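Local coordinates for phosphate-binding protein PstS (Borrelia burgdorferi, PDB 4N13) that binds inorganic phosphate with micromolar affinity as the solute-binding lipoprotein of an ABC transporter that imports phosphate, at residues A[128-133]-A[159-164]; A[124-129]-A[180-185]. All blocks are in the same frame, centred on the assembly; numbering follows the deposited sequence.

Contact 1 of 2, residues A[128-133]-A[159-164]; sequences INFINR and QFRQDG. With EDO (1,2-ethanediol), chain F; SO4 (sulfate ion), chain B.
Arg-161 runs along strand 129-133 and ends on the carbonyl of Ile-128. Its CB rests 4.1 Å from CD2 of Phe-130, and from CG to NE the chain is extended, each torsion near 180°, a reach that carries the guanidinium past the ring to the start of the strand. There NE turns to Asp-163 OD1 at 2.8 Å and NH2 to OD2, a side-on salt bridge that holds the group's rotation, while NH1 donates to Ile-128 O at 2.8 Å, from above the carbonyl plane. Arginine suits the place because one flat cation can serve both the carboxylate and the carbonyl. Over the guanidinium sits a water that accepts from Phe-130 N and donates to Asp-163 O.

Farther along, the side chains of Phe-130 and Phe-160 run across each other at about a right angle, with Phe-160 CD1 at the edge of the Phe-130 ring, 3.8 Å from Phe-130 CZ. Asn-132 sets its ND2 over one face of the Phe-160 ring, toward the rim, 3.4 Å from CG of Phe-160, with the amide tilted 56° from it. ND2 also donates to an ethanediol, probably from the crystallisation liquor, whose O2 donates to Arg-161 O at 2.7 Å; Asn-132 OD1 is hydrogen-bonded to the hydroxyl of Tyr-186. Gly-164, closing a type I turn begun at Arg-161, has no side chain, which lets its CA come within 3.4 Å of Phe-130 O. Such a loop, folding over a strand of an alpha/beta lobe before entering the parallel neighbour 165-167, belongs to the periplasmic binding-protein fold.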
ATOM      1  N   ILE A 128      15.743 -15.198  14.324  1.00  8.57           N
ATOM      2  CA  ILE A 128      14.954 -14.037  13.917  1.00  7.70           C
ATOM      3  C   ILE A 128      13.674 -13.985  14.745  1.00  7.49           C
ATOM      4  O   ILE A 128      12.895 -14.944  14.760  1.00  8.70           O
ATOM      5  CB  ILE A 128      14.571 -14.127  12.429  1.00  8.19           C
ATOM      6  CG1 ILE A 128      15.830 -14.185  11.565  1.00  9.26           C
ATOM      7  CG2 ILE A 128      13.676 -12.954  12.035  1.00  9.27           C
ATOM      8  CD1 ILE A 128      15.570 -14.292  10.073  1.00  9.91           C
ATOM      9  N   ASN A 129      13.439 -12.849  15.389  1.00  6.69           N
ATOM     10  CA  ASN A 129      12.168 -12.571  16.029  1.00  6.74           C
ATOM     11  C   ASN A 129      11.312 -11.744  15.077  1.00  6.42           C
ATOM     12  O   ASN A 129      11.511 -10.540  14.908  1.00  8.60           O
ATOM     13  CB  ASN A 129      12.391 -11.842  17.347  1.00  7.13           C
ATOM     14  CG  ASN A 129      12.864 -12.758  18.419  1.00  8.00           C
ATOM     15  OD1 ASN A 129      12.280 -13.823  18.631  1.00  9.78           O
ATOM     16  ND2 ASN A 129      13.931 -12.373  19.111  1.00  7.94           N
ATOM     17  N   PHE A 130      10.388 -12.418  14.418  1.00  7.54           N
ATOM     18  CA  PHE A 130       9.491 -11.793  13.461  1.00  7.00           C
ATOM     19  C   PHE A 130       8.297 -11.199  14.186  1.00  7.42           C
ATOM     20  O   PHE A 130       7.569 -11.913  14.890  1.00  8.67           O
ATOM     21  CB  PHE A 130       9.034 -12.846  12.451  1.00  8.59           C
ATOM     22  CG  PHE A 130       7.901 -12.410  11.579  1.00  9.28           C
ATOM     23  CD1 PHE A 130       7.911 -11.160  10.972  1.00  8.38           C
ATOM     24  CD2 PHE A 130       6.839 -13.273  11.328  1.00  9.29           C
ATOM     25  CE1 PHE A 130       6.854 -10.769  10.153  1.00  9.56           C
ATOM     26  CE2 PHE A 130       5.794 -12.891  10.488  1.00  9.70           C
ATOM     27  CZ  PHE A 130       5.805 -11.643   9.904  1.00  9.97           C
ATOM     28  N   ILE A 131       8.083  -9.896  13.993  1.00  6.30           N
ATOM     29  CA  ILE A 131       6.960  -9.164  14.573  1.00  6.61           C
ATOM     30  C   ILE A 131       5.953  -8.972  13.448  1.00  6.53           C
ATOM     31  O   ILE A 131       6.258  -8.346  12.435  1.00  7.66           O
ATOM     32  CB  ILE A 131       7.419  -7.812  15.104  1.00  6.77           C
ATOM     33  CG1 ILE A 131       8.474  -8.022  16.211  1.00  8.67           C
ATOM     34  CG2 ILE A 131       6.240  -7.013  15.619  1.00  7.56           C
ATOM     35  CD1 ILE A 131       9.312  -6.776  16.499  1.00  8.34           C
ATOM     36  N   ASN A 132       4.783  -9.580  13.597  1.00  7.88           N
ATOM     37  CA  ASN A 132       3.737  -9.524  12.592  1.00  7.09           C
ATOM     38  C   ASN A 132       2.596  -8.637  13.052  1.00  7.81           C
ATOM     39  O   ASN A 132       2.466  -8.333  14.231  1.00  8.71           O
ATOM     40  CB  ASN A 132       3.215 -10.932  12.302  1.00  7.71           C
ATOM     41  CG  ASN A 132       2.608 -11.070  10.910  1.00  8.12           C
ATOM     42  OD1 ASN A 132       2.618 -10.149  10.114  1.00  8.72           O
ATOM     43  ND2 ASN A 132       2.066 -12.246  10.620  1.00  9.87           N
ATOM     44  N   ARG A 133       1.795  -8.190  12.103  1.00  8.24           N
ATOM     45  CA  ARG A 133       0.549  -7.508  12.399  1.00  7.89           C
ATOM     46  C   ARG A 133      -0.609  -8.492  12.538  1.00  9.68           C
ATOM     47  O   ARG A 133      -0.542  -9.626  12.087  1.00 10.81           O
ATOM     48  CB  ARG A 133       0.231  -6.461  11.315  1.00  8.27           C
ATOM     49  CG  ARG A 133       1.130  -5.259  11.372  1.00  9.33           C
ATOM     50  CD  ARG A 133       0.966  -4.445  12.666  1.00  9.85           C
ATOM     51  NE  ARG A 133      -0.432  -4.149  12.930  1.00  9.20           N
ATOM     52  CZ  ARG A 133      -1.136  -3.185  12.345  1.00  9.79           C
ATOM     53  NH1 ARG A 133      -0.579  -2.360  11.482  1.00 10.34           N
ATOM     54  NH2 ARG A 133      -2.414  -3.043  12.618  1.00 11.01           N
ATOM     55  N   GLN A 159       1.840 -18.533   3.574  1.00 15.82           N
ATOM     56  CA  GLN A 159       1.280 -18.223   4.867  1.00 14.92           C
ATOM     57  C   GLN A 159       2.383 -17.677   5.756  1.00 12.26           C
ATOM     58  O   GLN A 159       3.544 -18.062   5.633  1.00 12.12           O
ATOM     59  CB  GLN A 159       0.670 -19.475   5.488  1.00 18.28           C
ATOM     60  CG  GLN A 159      -0.472 -20.059   4.674  1.00 22.56           C
ATOM     61  CD  GLN A 159      -1.551 -19.034   4.326  1.00 26.49           C
ATOM     62  OE1 GLN A 159      -1.968 -18.235   5.174  1.00 28.69           O
ATOM     63  NE2 GLN A 159      -2.008 -19.053   3.072  1.00 26.53           N
ATOM     64  N   PHE A 160       2.025 -16.765   6.648  1.00 11.90           N
ATOM     65  CA  PHE A 160       2.997 -16.205   7.568  1.00 11.45           C
ATOM     66  C   PHE A 160       3.488 -17.269   8.559  1.00 11.48           C
ATOM     67  O   PHE A 160       2.733 -18.149   8.990  1.00 13.07           O
ATOM     68  CB  PHE A 160       2.377 -15.056   8.366  1.00 10.64           C
ATOM     69  CG  PHE A 160       2.258 -13.747   7.618  1.00  9.35           C
ATOM     70  CD1 PHE A 160       3.357 -12.967   7.362  1.00  9.14           C
ATOM     71  CD2 PHE A 160       1.017 -13.289   7.221  1.00 10.33           C
ATOM     72  CE1 PHE A 160       3.221 -11.749   6.720  1.00  9.89           C
ATOM     73  CE2 PHE A 160       0.885 -12.080   6.590  1.00  9.14           C
ATOM     74  CZ  PHE A 160       1.994 -11.305   6.349  1.00 10.21           C
ATOM     75  N   ARG A 161       4.768 -17.160   8.914  1.00 11.75           N
ATOM     76  CA  ARG A 161       5.363 -17.884  10.033  1.00 12.49           C
ATOM     77  C   ARG A 161       4.395 -17.799  11.196  1.00 14.73           C
ATOM     78  O   ARG A 161       3.962 -16.720  11.566  1.00 15.23           O
ATOM     79  CB  ARG A 161       6.716 -17.243  10.381  1.00 13.41           C
ATOM     80  CG  ARG A 161       7.438 -17.885  11.518  1.00 13.56           C
ATOM     81  CD  ARG A 161       8.783 -17.234  11.742  1.00 13.27           C
ATOM     82  NE  ARG A 161       9.313 -17.678  13.028  1.00 15.91           N
ATOM     83  CZ  ARG A 161      10.429 -17.224  13.596  1.00 15.39           C
ATOM     84  NH1 ARG A 161      11.165 -16.311  12.978  1.00 13.40           N
ATOM     85  NH2 ARG A 161      10.790 -17.672  14.797  1.00 18.78           N
ATOM     86  N   GLN A 162       4.033 -18.945  11.758  1.00 16.88           N
ATOM     87  CA  GLN A 162       2.918 -18.999  12.699  1.00 18.69           C
ATOM     88  C   GLN A 162       3.271 -18.524  14.103  1.00 19.10           C
ATOM     89  O   GLN A 162       2.383 -18.119  14.849  1.00 20.51           O
ATOM     90  CB  GLN A 162       2.310 -20.406  12.725  1.00 22.38           C
ATOM     91  CG  GLN A 162       1.547 -20.752  11.451  1.00 27.25           C
ATOM     92  CD  GLN A 162       0.389 -19.791  11.173  1.00 30.37           C
ATOM     93  OE1 GLN A 162      -0.625 -19.789  11.884  1.00 32.38           O
ATOM     94  NE2 GLN A 162       0.533 -18.977  10.131  1.00 30.92           N
ATOM     95  N   ASP A 163       4.557 -18.542  14.457  1.00 17.94           N
ATOM     96  CA  ASP A 163       4.978 -18.062  15.761  1.00 19.50           C
ATOM     97  C   ASP A 163       5.511 -16.628  15.724  1.00 18.88           C
ATOM     98  O   ASP A 163       6.369 -16.263  16.525  1.00 22.48           O
ATOM     99  CB  ASP A 163       6.016 -19.001  16.393  1.00 21.86           C
ATOM    100  CG  ASP A 163       7.302 -19.078  15.603  1.00 23.54           C
ATOM    101  OD1 ASP A 163       7.237 -19.017  14.361  1.00 25.13           O
ATOM    102  OD2 ASP A 163       8.385 -19.205  16.224  1.00 25.53           O
ATOM    103  N   GLY A 164       4.987 -15.799  14.832  1.00 17.36           N
ATOM    104  CA  GLY A 164       5.292 -14.381  14.880  1.00 15.40           C
ATOM    105  C   GLY A 164       4.729 -13.716  16.129  1.00 14.41           C
ATOM    106  O   GLY A 164       3.763 -14.201  16.721  1.00 17.38           O
TER
HETATM  107  C1  EDO F 305       0.510 -15.352  12.291  1.00 22.01           C
HETATM  108  O1  EDO F 305       0.131 -14.422  11.267  1.00 21.58           O
HETATM  109  C2  EDO F 305       1.623 -14.801  13.182  1.00 20.34           C
HETATM  110  O2  EDO F 305       2.780 -14.455  12.415  1.00 16.76           O
HETATM  111  S   SO4 B 301      -3.335  -0.715   9.587  0.80 17.70           S
HETATM  112  O1  SO4 B 301      -1.885  -0.612   9.726  0.80 27.60           O
HETATM  113  O2  SO4 B 301      -3.813   0.636   9.346  0.80 18.86           O
HETATM  114  O3  SO4 B 301      -3.606  -1.558   8.441  0.80 26.40           O
HETATM  115  O4  SO4 B 301      -3.838  -1.265  10.826  0.80 20.50           O
HETATM  116  O   HOH W   1       9.153 -14.839  15.506  1.00 19.27           O

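Contact 2 of 2, residues A[124-129]-A[180-185]; sequences PDAKIN and TPHSIG
The imidazole of His-182 carries the methyl group of Ala-126 on one face: CB of Ala-126 stands 3.5 Å from the ring centroid and only 7° off the ring normal, a CH-pi contact. A methyl is small enough to sit squarely over the ring. His-182 CB lies 3.5 Å from Lys-127 O, and the CG of His-182 is turned beside its backbone N (chi1 -57°), which brings the ring under Ala-126.

The second flat group, the amide of Asn-129, points ND2 at Pro-181 O (2.8 Å), nearly straight at 174° and with the acceptor in the amide plane. Asparagine fits because a short side chain can donate to a carbonyl just ahead of strand 183-188, and its CB meanwhile packs 3.7 Å from Thr-180 CG2. The same residue pairs through its backbone: its N donates to His-182 O at 3.1 Å, and its O accepts from Ile-184 N. Two bonds from one residue to those flanking Ser-183 are the signature of a parallel beta bridge, here opening the pairing of neighbouring strands in the mixed sheet of the binding-protein fold.

Within 180-185, Ser-183 OG donates to Thr-180 O. Next to the bridge, the CG2 methyls of Ile-128 and Ile-184 meet at 3.8 Å, their side chains pointing the same way; branched aliphatic residues suit this buried side, where Ile-110 of helix 104-111 touches both.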
ATOM      1  N   PRO A 124      24.395 -12.386  11.433  1.00 20.20           N
ATOM      2  CA  PRO A 124      24.889 -13.029  12.651  1.00 19.54           C
ATOM      3  C   PRO A 124      24.123 -14.303  12.969  1.00 17.81           C
ATOM      4  O   PRO A 124      22.995 -14.497  12.500  1.00 17.43           O
ATOM      5  CB  PRO A 124      24.635 -11.974  13.726  1.00 20.95           C
ATOM      6  CG  PRO A 124      23.464 -11.211  13.219  1.00 21.60           C
ATOM      7  CD  PRO A 124      23.671 -11.141  11.730  1.00 20.92           C
ATOM      8  N   ASP A 125      24.744 -15.167  13.757  1.00 18.13           N
ATOM      9  CA  ASP A 125      24.074 -16.325  14.315  1.00 19.87           C
ATOM     10  C   ASP A 125      23.116 -15.858  15.398  1.00 18.09           C
ATOM     11  O   ASP A 125      23.493 -15.673  16.569  1.00 20.87           O
ATOM     12  CB  ASP A 125      25.102 -17.286  14.902  1.00 23.55           C
ATOM     13  CG  ASP A 125      24.485 -18.571  15.413  1.00 26.78           C
ATOM     14  OD1 ASP A 125      23.270 -18.785  15.208  1.00 27.80           O
ATOM     15  OD2 ASP A 125      25.245 -19.378  16.004  1.00 31.16           O
ATOM     16  N   ALA A 126      21.872 -15.656  14.986  1.00 15.00           N
ATOM     17  CA  ALA A 126      20.834 -15.149  15.869  1.00 14.68           C
ATOM     18  C   ALA A 126      19.485 -15.514  15.293  1.00 13.75           C
ATOM     19  O   ALA A 126      19.217 -15.258  14.129  1.00 12.75           O
ATOM     20  CB  ALA A 126      20.947 -13.647  16.018  1.00 15.96           C
ATOM     21  N   LYS A 127      18.643 -16.128  16.112  1.00 13.09           N
ATOM     22  CA  LYS A 127      17.291 -16.461  15.710  1.00 13.38           C
ATOM     23  C   LYS A 127      16.559 -15.160  15.370  1.00 11.36           C
ATOM     24  O   LYS A 127      16.754 -14.129  16.015  1.00 12.16           O
ATOM     25  CB  LYS A 127      16.589 -17.195  16.849  1.00 17.16           C
ATOM     26  CG  LYS A 127      15.160 -17.601  16.580  1.00 22.05           C
ATOM     27  CD  LYS A 127      15.100 -18.909  15.803  1.00 26.99           C
ATOM     28  CE  LYS A 127      13.669 -19.373  15.593  1.00 27.57           C
ATOM     29  NZ  LYS A 127      13.618 -20.641  14.849  1.00 27.09           N
ATOM     30  N   ILE A 128      15.743 -15.198  14.324  1.00  8.57           N
ATOM     31  CA  ILE A 128      14.954 -14.037  13.917  1.00  7.70           C
ATOM     32  C   ILE A 128      13.674 -13.985  14.745  1.00  7.49           C
ATOM     33  O   ILE A 128      12.895 -14.944  14.760  1.00  8.70           O
ATOM     34  CB  ILE A 128      14.571 -14.127  12.429  1.00  8.19           C
ATOM     35  CG1 ILE A 128      15.830 -14.185  11.565  1.00  9.26           C
ATOM     36  CG2 ILE A 128      13.676 -12.954  12.035  1.00  9.27           C
ATOM     37  CD1 ILE A 128      15.570 -14.292  10.073  1.00  9.91           C
ATOM     38  N   ASN A 129      13.439 -12.849  15.389  1.00  6.69           N
ATOM     39  CA  ASN A 129      12.168 -12.571  16.029  1.00  6.74           C
ATOM     40  C   ASN A 129      11.312 -11.744  15.077  1.00  6.42           C
ATOM     41  O   ASN A 129      11.511 -10.540  14.908  1.00  8.60           O
ATOM     42  CB  ASN A 129      12.391 -11.842  17.347  1.00  7.13           C
ATOM     43  CG  ASN A 129      12.864 -12.758  18.419  1.00  8.00           C
ATOM     44  OD1 ASN A 129      12.280 -13.823  18.631  1.00  9.78           O
ATOM     45  ND2 ASN A 129      13.931 -12.373  19.111  1.00  7.94           N
ATOM     46  N   THR A 180      12.748  -5.900  21.281  1.00  7.13           N
ATOM     47  CA  THR A 180      12.916  -7.317  20.989  1.00  6.65           C
ATOM     48  C   THR A 180      14.211  -7.523  20.213  1.00  6.70           C
ATOM     49  O   THR A 180      14.385  -6.953  19.140  1.00  7.50           O
ATOM     50  CB  THR A 180      11.727  -7.829  20.155  1.00  6.88           C
ATOM     51  OG1 THR A 180      10.492  -7.564  20.836  1.00  7.49           O
ATOM     52  CG2 THR A 180      11.827  -9.286  19.922  1.00  7.82           C
ATOM     53  N   PRO A 181      15.124  -8.333  20.745  1.00  7.59           N
ATOM     54  CA  PRO A 181      16.400  -8.458  20.040  1.00  9.02           C
ATOM     55  C   PRO A 181      16.243  -9.172  18.695  1.00  7.91           C
ATOM     56  O   PRO A 181      15.351  -9.994  18.498  1.00  8.72           O
ATOM     57  CB  PRO A 181      17.276  -9.267  21.006  1.00 12.73           C
ATOM     58  CG  PRO A 181      16.341  -9.916  21.936  1.00 10.68           C
ATOM     59  CD  PRO A 181      15.070  -9.131  21.976  1.00  9.10           C
ATOM     60  N   HIS A 182      17.134  -8.849  17.767  1.00  8.03           N
ATOM     61  CA  HIS A 182      17.221  -9.505  16.468  1.00  8.68           C
ATOM     62  C   HIS A 182      15.886  -9.604  15.762  1.00  8.30           C
ATOM     63  O   HIS A 182      15.564 -10.632  15.170  1.00  8.64           O
ATOM     64  CB  HIS A 182      17.859 -10.875  16.642  1.00 12.96           C
ATOM     65  CG  HIS A 182      19.211 -10.809  17.281  1.00 16.86           C
ATOM     66  ND1 HIS A 182      19.481 -11.342  18.522  1.00 19.51           N
ATOM     67  CD2 HIS A 182      20.371 -10.257  16.849  1.00 21.60           C
ATOM     68  CE1 HIS A 182      20.748 -11.126  18.828  1.00 19.84           C
ATOM     69  NE2 HIS A 182      21.312 -10.471  17.828  1.00 22.22           N
ATOM     70  N   SER A 183      15.131  -8.507  15.781  1.00  6.67           N
ATOM     71  CA  SER A 183      13.757  -8.496  15.336  1.00  6.02           C
ATOM     72  C   SER A 183      13.575  -7.738  14.033  1.00  5.41           C
ATOM     73  O   SER A 183      14.403  -6.922  13.634  1.00  6.56           O
ATOM     74  CB  SER A 183      12.857  -7.921  16.429  1.00  6.61           C
ATOM     75  OG  SER A 183      13.170  -6.588  16.665  1.00  7.95           O
ATOM     76  N   ILE A 184      12.469  -8.051  13.371  1.00  5.78           N
ATOM     77  CA  ILE A 184      12.074  -7.428  12.117  1.00  5.09           C
ATOM     78  C   ILE A 184      10.546  -7.314  12.110  1.00  5.84           C
ATOM     79  O   ILE A 184       9.839  -8.261  12.477  1.00  6.36           O
ATOM     80  CB  ILE A 184      12.595  -8.210  10.869  1.00  6.67           C
ATOM     81  CG1 ILE A 184      12.148  -7.519   9.576  1.00  6.89           C
ATOM     82  CG2 ILE A 184      12.172  -9.688  10.889  1.00  7.19           C
ATOM     83  CD1 ILE A 184      12.815  -8.091   8.343  1.00  7.85           C
ATOM     84  N   GLY A 185      10.051  -6.167  11.661  1.00  5.55           N
ATOM     85  CA  GLY A 185       8.631  -5.921  11.490  1.00  5.81           C
ATOM     86  C   GLY A 185       8.378  -5.025  10.296  1.00  5.17           C
ATOM     87  O   GLY A 185       9.327  -4.570   9.647  1.00  6.26           O
TER

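In the fold
The centres of the two contacts lie about 11 Å apart on the same side of the chain's centre, and both start from one stretch, sharing Ile-128 and Asn-129. Along the chain come the loop 124-129, strand 129-133, helix 138-151, the loop 159-164, strand 165-167, helix 170-179 and then 180-185. Strand 129-133 thus pairs in parallel with 165-167 on one side and with 183-188 on the other, and helical connections separate all three. Contact 1 packs the loop that leads into one neighbour; contact 2 starts pairing with the other. Strand 129-133 leads into Ser-137 to Ser-139, which by similarity bind phosphate; the Asn-132 side chain of contact 1 lies about 7 Å from that of Ser-137, while contact 2 lies away from the site.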